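PDB 5WA1: programmed cell death 6-interacting protein from Homo sapiens, which acts in the ESCRT pathway in multivesicular body formation, membrane repair and cytokinesis, its Bro1 domain here binding a CHMP4C peptide. Local coordinates for residues A238-A241 against A242-G246; L213-A216 against Q217-F220; A268-C271 against I272-N276. One frame throughout, in Å; residues are numbered along the deposited sequence.

Contact 1 (A238-A241 against A242-G246)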
loop_
_atom_site.group_PDB
_atom_site.type_symbol
_atom_site.label_atom_id
_atom_site.label_comp_id
_atom_site.label_asym_id
_atom_site.label_seq_id
_atom_site.Cartn_x
_atom_site.Cartn_y
_atom_site.Cartn_z
ATOM N N ALA A 238 1.511 1.073 -17.623
ATOM C CA ALA A 238 0.708 -0.129 -17.438
ATOM C C ALA A 238 1.579 -1.371 -17.370
ATOM O O ALA A 238 1.344 -2.261 -16.544
ATOM C CB ALA A 238 -0.319 -0.262 -18.573
ATOM N N ASN A 239 2.581 -1.461 -18.245
ATOM C CA ASN A 239 3.429 -2.648 -18.261
ATOM C C ASN A 239 4.169 -2.797 -16.937
ATOM O O ASN A 239 4.314 -3.909 -16.407
ATOM C CB ASN A 239 4.412 -2.565 -19.425
ATOM C CG ASN A 239 4.936 -3.923 -19.842
ATOM O OD1 ASN A 239 4.250 -4.938 -19.702
ATOM N ND2 ASN A 239 6.161 -3.954 -20.340
ATOM N N GLN A 240 4.635 -1.681 -16.382
ATOM C CA GLN A 240 5.310 -1.732 -15.090
ATOM C C GLN A 240 4.351 -2.140 -13.977
ATOM O O GLN A 240 4.728 -2.896 -13.075
ATOM C CB GLN A 240 5.945 -0.376 -14.779
ATOM C CG GLN A 240 6.618 -0.345 -13.413
ATOM C CD GLN A 240 7.732 -1.356 -13.302
ATOM O OE1 GLN A 240 8.709 -1.294 -14.043
ATOM N NE2 GLN A 240 7.591 -2.299 -12.375
ATOM N N ALA A 241 3.120 -1.627 -14.004
ATOM C CA ALA A 241 2.134 -2.052 -13.017
ATOM C C ALA A 241 1.867 -3.546 -13.121
ATOM O O ALA A 241 1.685 -4.230 -12.104
ATOM C CB ALA A 241 0.840 -1.261 -13.198
ATOM N N ALA A 242 1.853 -4.074 -14.346
ATOM C CA ALA A 242 1.679 -5.507 -14.537
ATOM C C ALA A 242 2.785 -6.286 -13.847
ATOM O O ALA A 242 2.521 -7.300 -13.193
ATOM C CB ALA A 242 1.637 -5.836 -16.044
ATOM N N ASP A 243 4.033 -5.816 -13.966
ATOM C CA ASP A 243 5.144 -6.478 -13.287
ATOM C C ASP A 243 4.952 -6.489 -11.772
ATOM O O ASP A 243 5.229 -7.502 -11.114
ATOM C CB ASP A 243 6.464 -5.791 -13.634
ATOM C CG ASP A 243 7.156 -6.428 -14.809
ATOM O OD1 ASP A 243 6.480 -7.147 -15.576
ATOM O OD2 ASP A 243 8.374 -6.212 -14.959
ATOM N N TYR A 244 4.486 -5.373 -11.201
ATOM C CA TYR A 244 4.298 -5.311 -9.747
ATOM C C TYR A 244 3.173 -6.227 -9.294
ATOM O O TYR A 244 3.305 -6.933 -8.290
ATOM C CB TYR A 244 3.982 -3.878 -9.305
ATOM C CG TYR A 244 5.122 -2.909 -9.347
ATOM C CD1 TYR A 244 6.407 -3.286 -8.966
ATOM C CD2 TYR A 244 4.904 -1.592 -9.736
ATOM C CE1 TYR A 244 7.452 -2.370 -8.982
ATOM C CE2 TYR A 244 5.941 -0.675 -9.761
ATOM C CZ TYR A 244 7.204 -1.063 -9.383
ATOM O OH TYR A 244 8.222 -0.137 -9.406
ATOM N N PHE A 245 2.025 -6.176 -9.981
ATOM C CA PHE A 245 0.930 -7.078 -9.629
ATOM C C PHE A 245 1.329 -8.532 -9.804
ATOM O O PHE A 245 0.940 -9.392 -8.998
ATOM C CB PHE A 245 -0.313 -6.769 -10.462
ATOM C CG PHE A 245 -1.061 -5.560 -9.982
ATOM C CD1 PHE A 245 -1.652 -5.550 -8.730
ATOM C CD2 PHE A 245 -1.168 -4.437 -10.775
ATOM C CE1 PHE A 245 -2.337 -4.424 -8.279
ATOM C CE2 PHE A 245 -1.859 -3.326 -10.349
ATOM C CZ PHE A 245 -2.444 -3.314 -9.088
ATOM N N GLY A 246 2.104 -8.830 -10.851
ATOM C CA GLY A 246 2.534 -10.204 -11.074
ATOM C C GLY A 246 3.441 -10.712 -9.972
ATOM O O GLY A 246 3.266 -11.825 -9.465
HETATM O O HOH W 1 4.345 -7.203 -17.787
#

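Contact 2 (L213-A216 against Q217-F220)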
loop_
_atom_site.group_PDB
_atom_site.type_symbol
_atom_site.label_atom_id
_atom_site.label_comp_id
_atom_site.label_asym_id
_atom_site.label_seq_id
_atom_site.Cartn_x
_atom_site.Cartn_y
_atom_site.Cartn_z
ATOM N N LEU A 213 2.722 -0.855 -3.496
ATOM C CA LEU A 213 3.524 -0.264 -4.555
ATOM C C LEU A 213 2.862 -0.451 -5.918
ATOM O O LEU A 213 2.846 0.475 -6.736
ATOM C CB LEU A 213 4.928 -0.859 -4.549
ATOM C CG LEU A 213 5.951 -0.100 -5.397
ATOM C CD1 LEU A 213 6.325 1.216 -4.732
ATOM C CD2 LEU A 213 7.181 -0.959 -5.635
ATOM N N ALA A 214 2.303 -1.644 -6.177
ATOM C CA ALA A 214 1.573 -1.881 -7.424
ATOM C C ALA A 214 0.397 -0.931 -7.564
ATOM O O ALA A 214 0.118 -0.425 -8.656
ATOM C CB ALA A 214 1.069 -3.326 -7.482
ATOM N N GLN A 215 -0.324 -0.690 -6.468
ATOM C CA GLN A 215 -1.496 0.157 -6.564
ATOM C C GLN A 215 -1.098 1.610 -6.753
ATOM O O GLN A 215 -1.791 2.345 -7.465
ATOM C CB GLN A 215 -2.396 -0.063 -5.344
ATOM C CG GLN A 215 -2.986 -1.474 -5.432
ATOM C CD GLN A 215 -4.006 -1.851 -4.364
ATOM O OE1 GLN A 215 -4.881 -2.673 -4.628
ATOM N NE2 GLN A 215 -3.882 -1.293 -3.155
ATOM N N ALA A 216 0.035 2.022 -6.175
ATOM C CA ALA A 216 0.558 3.355 -6.461
ATOM C C ALA A 216 0.878 3.509 -7.945
ATOM O O ALA A 216 0.525 4.521 -8.559
ATOM C CB ALA A 216 1.800 3.628 -5.610
ATOM N N GLN A 217 1.548 2.512 -8.539
ATOM C CA GLN A 217 1.846 2.563 -9.974
ATOM C C GLN A 217 0.564 2.586 -10.803
ATOM O O GLN A 217 0.477 3.303 -11.809
ATOM C CB GLN A 217 2.732 1.380 -10.372
ATOM C CG GLN A 217 3.080 1.289 -11.876
ATOM C CD GLN A 217 4.092 2.345 -12.330
ATOM O OE1 GLN A 217 4.787 2.947 -11.514
ATOM N NE2 GLN A 217 4.178 2.566 -13.647
ATOM N N GLU A 218 -0.451 1.831 -10.383
ATOM C CA GLU A 218 -1.722 1.859 -11.097
ATOM C C GLU A 218 -2.347 3.246 -11.072
ATOM O O GLU A 218 -2.959 3.680 -12.058
ATOM C CB GLU A 218 -2.686 0.836 -10.496
ATOM C CG GLU A 218 -4.047 0.806 -11.193
ATOM C CD GLU A 218 -5.011 -0.170 -10.537
ATOM O OE1 GLU A 218 -4.614 -0.818 -9.553
ATOM O OE2 GLU A 218 -6.161 -0.291 -11.003
ATOM N N VAL A 219 -2.230 3.951 -9.942
ATOM C CA VAL A 219 -2.770 5.300 -9.853
ATOM C C VAL A 219 -2.063 6.219 -10.840
ATOM O O VAL A 219 -2.691 7.084 -11.459
ATOM C CB VAL A 219 -2.660 5.832 -8.405
ATOM C CG1 VAL A 219 -2.985 7.317 -8.364
ATOM C CG2 VAL A 219 -3.602 5.070 -7.487
ATOM N N PHE A 220 -0.747 6.058 -11.001
ATOM C CA PHE A 220 -0.047 6.868 -11.993
ATOM C C PHE A 220 -0.506 6.540 -13.408
ATOM O O PHE A 220 -0.556 7.432 -14.262
ATOM C CB PHE A 220 1.463 6.681 -11.868
ATOM C CG PHE A 220 2.088 7.593 -10.855
ATOM C CD1 PHE A 220 2.516 8.857 -11.218
ATOM C CD2 PHE A 220 2.220 7.196 -9.537
ATOM C CE1 PHE A 220 3.079 9.709 -10.289
ATOM C CE2 PHE A 220 2.789 8.043 -8.595
ATOM C CZ PHE A 220 3.218 9.306 -8.974
#

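Contact 3 (A268-C271 against I272-N276)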
loop_
_atom_site.group_PDB
_atom_site.type_symbol
_atom_site.label_atom_id
_atom_site.label_comp_id
_atom_site.label_asym_id
_atom_site.label_seq_id
_atom_site.Cartn_x
_atom_site.Cartn_y
_atom_site.Cartn_z
ATOM N N ALA A 268 -6.086 -10.824 -11.491
ATOM C CA ALA A 268 -6.865 -10.074 -12.466
ATOM C C ALA A 268 -6.152 -8.786 -12.869
ATOM O O ALA A 268 -6.042 -8.472 -14.059
ATOM C CB ALA A 268 -8.254 -9.768 -11.909
ATOM N N LYS A 269 -5.643 -8.037 -11.884
ATOM C CA LYS A 269 -4.984 -6.768 -12.176
ATOM C C LYS A 269 -3.698 -6.963 -12.973
ATOM O O LYS A 269 -3.363 -6.122 -13.812
ATOM C CB LYS A 269 -4.689 -6.011 -10.874
ATOM C CG LYS A 269 -5.908 -5.359 -10.230
ATOM C CD LYS A 269 -6.082 -3.924 -10.658
ATOM C CE LYS A 269 -7.248 -3.266 -9.920
ATOM N NZ LYS A 269 -6.794 -2.664 -8.642
ATOM N N HIS A 270 -2.968 -8.048 -12.727
ATOM C CA HIS A 270 -1.814 -8.386 -13.558
ATOM C C HIS A 270 -2.220 -8.506 -15.030
ATOM O O HIS A 270 -1.603 -7.892 -15.913
ATOM C CB HIS A 270 -1.195 -9.685 -13.039
ATOM C CG HIS A 270 -0.095 -10.238 -13.899
ATOM N ND1 HIS A 270 1.089 -9.565 -14.129
ATOM C CD2 HIS A 270 0.009 -11.416 -14.560
ATOM C CE1 HIS A 270 1.870 -10.302 -14.898
ATOM N NE2 HIS A 270 1.237 -11.429 -15.176
ATOM N N CYS A 271 -3.299 -9.236 -15.304
ATOM C CA CYS A 271 -3.745 -9.407 -16.686
ATOM C C CYS A 271 -4.388 -8.141 -17.241
ATOM O O CYS A 271 -4.231 -7.837 -18.433
ATOM C CB CYS A 271 -4.713 -10.584 -16.783
ATOM S SG CYS A 271 -3.979 -12.179 -16.381
ATOM N N ILE A 272 -5.148 -7.404 -16.419
ATOM C CA ILE A 272 -5.753 -6.166 -16.897
ATOM C C ILE A 272 -4.674 -5.161 -17.259
ATOM O O ILE A 272 -4.797 -4.426 -18.245
ATOM C CB ILE A 272 -6.730 -5.583 -15.858
ATOM C CG1 ILE A 272 -7.990 -6.439 -15.760
ATOM C CG2 ILE A 272 -7.100 -4.121 -16.208
ATOM C CD1 ILE A 272 -8.792 -6.193 -14.474
ATOM N N MET A 273 -3.616 -5.113 -16.481
ATOM C CA MET A 273 -2.576 -4.179 -16.780
ATOM C C MET A 273 -1.831 -4.587 -18.043
ATOM O O MET A 273 -1.507 -3.754 -18.828
ATOM C CB MET A 273 -1.671 -3.951 -15.597
ATOM C CG MET A 273 -2.290 -3.185 -14.449
ATOM S SD MET A 273 -3.115 -1.643 -14.839
ATOM C CE MET A 273 -1.759 -0.597 -15.175
ATOM N N GLN A 274 -1.544 -5.865 -18.222
ATOM C CA GLN A 274 -0.914 -6.294 -19.469
ATOM C C GLN A 274 -1.784 -5.937 -20.669
ATOM O O GLN A 274 -1.273 -5.478 -21.693
ATOM C CB GLN A 274 -0.627 -7.797 -19.448
ATOM C CG GLN A 274 0.504 -8.202 -18.496
ATOM C CD GLN A 274 1.029 -9.604 -18.764
ATOM O OE1 GLN A 274 0.324 -10.451 -19.311
ATOM N NE2 GLN A 274 2.279 -9.846 -18.391
ATOM N N ALA A 275 -3.100 -6.125 -20.550
ATOM C CA ALA A 275 -4.021 -5.758 -21.623
ATOM C C ALA A 275 -4.028 -4.251 -21.878
ATOM O O ALA A 275 -4.110 -3.810 -23.033
ATOM C CB ALA A 275 -5.429 -6.254 -21.283
ATOM N N ASN A 276 -3.959 -3.440 -20.819
ATOM C CA ASN A 276 -3.862 -1.998 -21.006
ATOM C C ASN A 276 -2.580 -1.622 -21.731
ATOM O O ASN A 276 -2.583 -0.726 -22.584
ATOM C CB ASN A 276 -3.912 -1.270 -19.660
ATOM C CG ASN A 276 -5.300 -1.153 -19.118
ATOM O OD1 ASN A 276 -5.582 -1.573 -17.998
ATOM N ND2 ASN A 276 -6.171 -0.545 -19.887
#

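Contact 1 (A238-A241 against A242-G246)
Four successive i to i+4 hydrogen bonds join A238-A241 to A242-G246, from A242 N to A238 O at 2.9 Å through to F245 N to A241 O, where the N-H points almost straight at the oxygen (178°). This is one continuous alpha-helix, part of helix 231-252 of the Bro1 domain. The main side-chain contact is between Q240 and Y244, one turn apart. Q240 has CG anti to its own N (chi1 178°) and then bends at chi2. The bend brings NE2 over one face of the Y244 ring. NE2 lies 3.3 Å from Y244 CZ, above the ring and displaced toward its rim. The amide and ring planes are 47° apart, so the two groups do not stack flat. The phenol hydroxyl is held by T357.

N239 and D243 form a second pair on the same turn. A water donates to N239 OD1 at 3.0 Å and to D243 OD1 at 3.1 Å. The other ends of both groups are taken up by the segment near the C-terminus: N239 ND2 by G354, and D243 OD2 by a salt bridge to K355. The buried side is mainly apolar. A241 CB meets F245 CE2 loosely at 4.4 Å. The F245 ring also approaches the backbone of A241, with CD2 placed 3.2 Å from A241 O.

Contact 2 (L213-A216 against Q217-F220)
F220 packs back on A216, with the edge of its ring near the A216 carbonyl. F220 CD2 is 3.3 Å from A216 O, which lies near the plane of the ring. The same oxygen accepts the backbone N-H of F220, so it meets both the amide and the ring of one residue. V219 is packed as closely one residue earlier. Its CG2 lies beside its own N, anti to the carbonyl carbon, and this places the methyl 3.3 Å from Q215 O. V219 N bonds to that oxygen at 3.0 Å. Earlier along the helix, Q217 N bonds to L213 O and E218 N to A214 O, the latter at 2.9 Å.

These bonds make two turns of alpha-helix within helix 202-226 of the Bro1 domain. It lies in the region that interacts with CHMP4A, CHMP4B and CHMP4C. F220 meets an aromatic side chain of the bound peptide edge-to-face.

Contact between the longer side chains is looser. Q215 CG and E218 OE1 are 4.5 Å apart, and the polar ends turn to other partners. E218 extends fully beyond CG and forms a salt bridge with K269. Q217 bends at chi2 (73°), and its end leads away from L213-A216. Its amide bonds to backbone atoms of L237, A356 and L358, which satisfies a buried polar group. Q215 OE1 accepts from I26 N. The partly exposed L213 turns to V359 and Y244 instead.

Contact 3 (A268-C271 against I272-N276)
H270 and Q274 lie one turn apart, and the imidazole and the amide meet at an angle of 44° between their planes. H270 CE1 is 3.5 Å from Q274 NE2, and H270 NE2 is slightly farther from the same nitrogen. The approach to the ring is oblique. H270 holds CG anti to its own N (chi1 173°), which sets CG beside the carbonyl carbon, and the CE1/NE2 end of the ring comes near the Q274 amide. Q274 CG passes H270 O at 3.3 Å. ND1 of H270, next to CE1, is hydrogen-bonded to A242 O of helix 231-252.

I272 is turned back along the helix toward A268. CG1 lies anti to the carbonyl carbon (chi1 -71°) and comes to 3.3 Å from A268 O. CD1 reaches the A268 methyl, with CB 4.4 Å away. CD1 also stays near A268 O, so both carbons of this branch lie against one carbonyl oxygen.

All of this lies on an alpha-helix, helix 262-287 of the all-helical part of the Bro1 domain. Its backbone bonds include a short one, I272 N to A268 O at 2.7 Å, and A275 N to C271 O at 2.9 Å.

M273 and K269 diverge. M273 CG rests 3.2 Å from K269 O. The end of M273 then leaves A268-C271 behind to pack on A238 and A241 of helix 231-252. CB of K269 points away from I272-N276. Besides E218, its main partner, K269 NZ bonds to T24 O, and F25 makes a cation-pi contact with the lysine. A275 CB lies 3.5 Å from C271 O.

In the fold
The three contacts are single-helix turns on neighbouring helices, with contact 1 touching both others. Contact 2 is the most buried and lies nearest the chain centre. Contact 1 is partly buried; contact 3 is mostly buried but farthest from the centre. Contacts 1 and 2 pack through Y244 CB on A214 CB, 3.5 Å apart, and through F245 on E218. Contacts 1 and 3 join by methionine packing, and contacts 2 and 3 meet by charge. A glutamine amide nitrogen lies over a ring face in contact 1 and meets a ring obliquely in contact 3, whereas the glutamine amides of contact 2 bond to distant backbone.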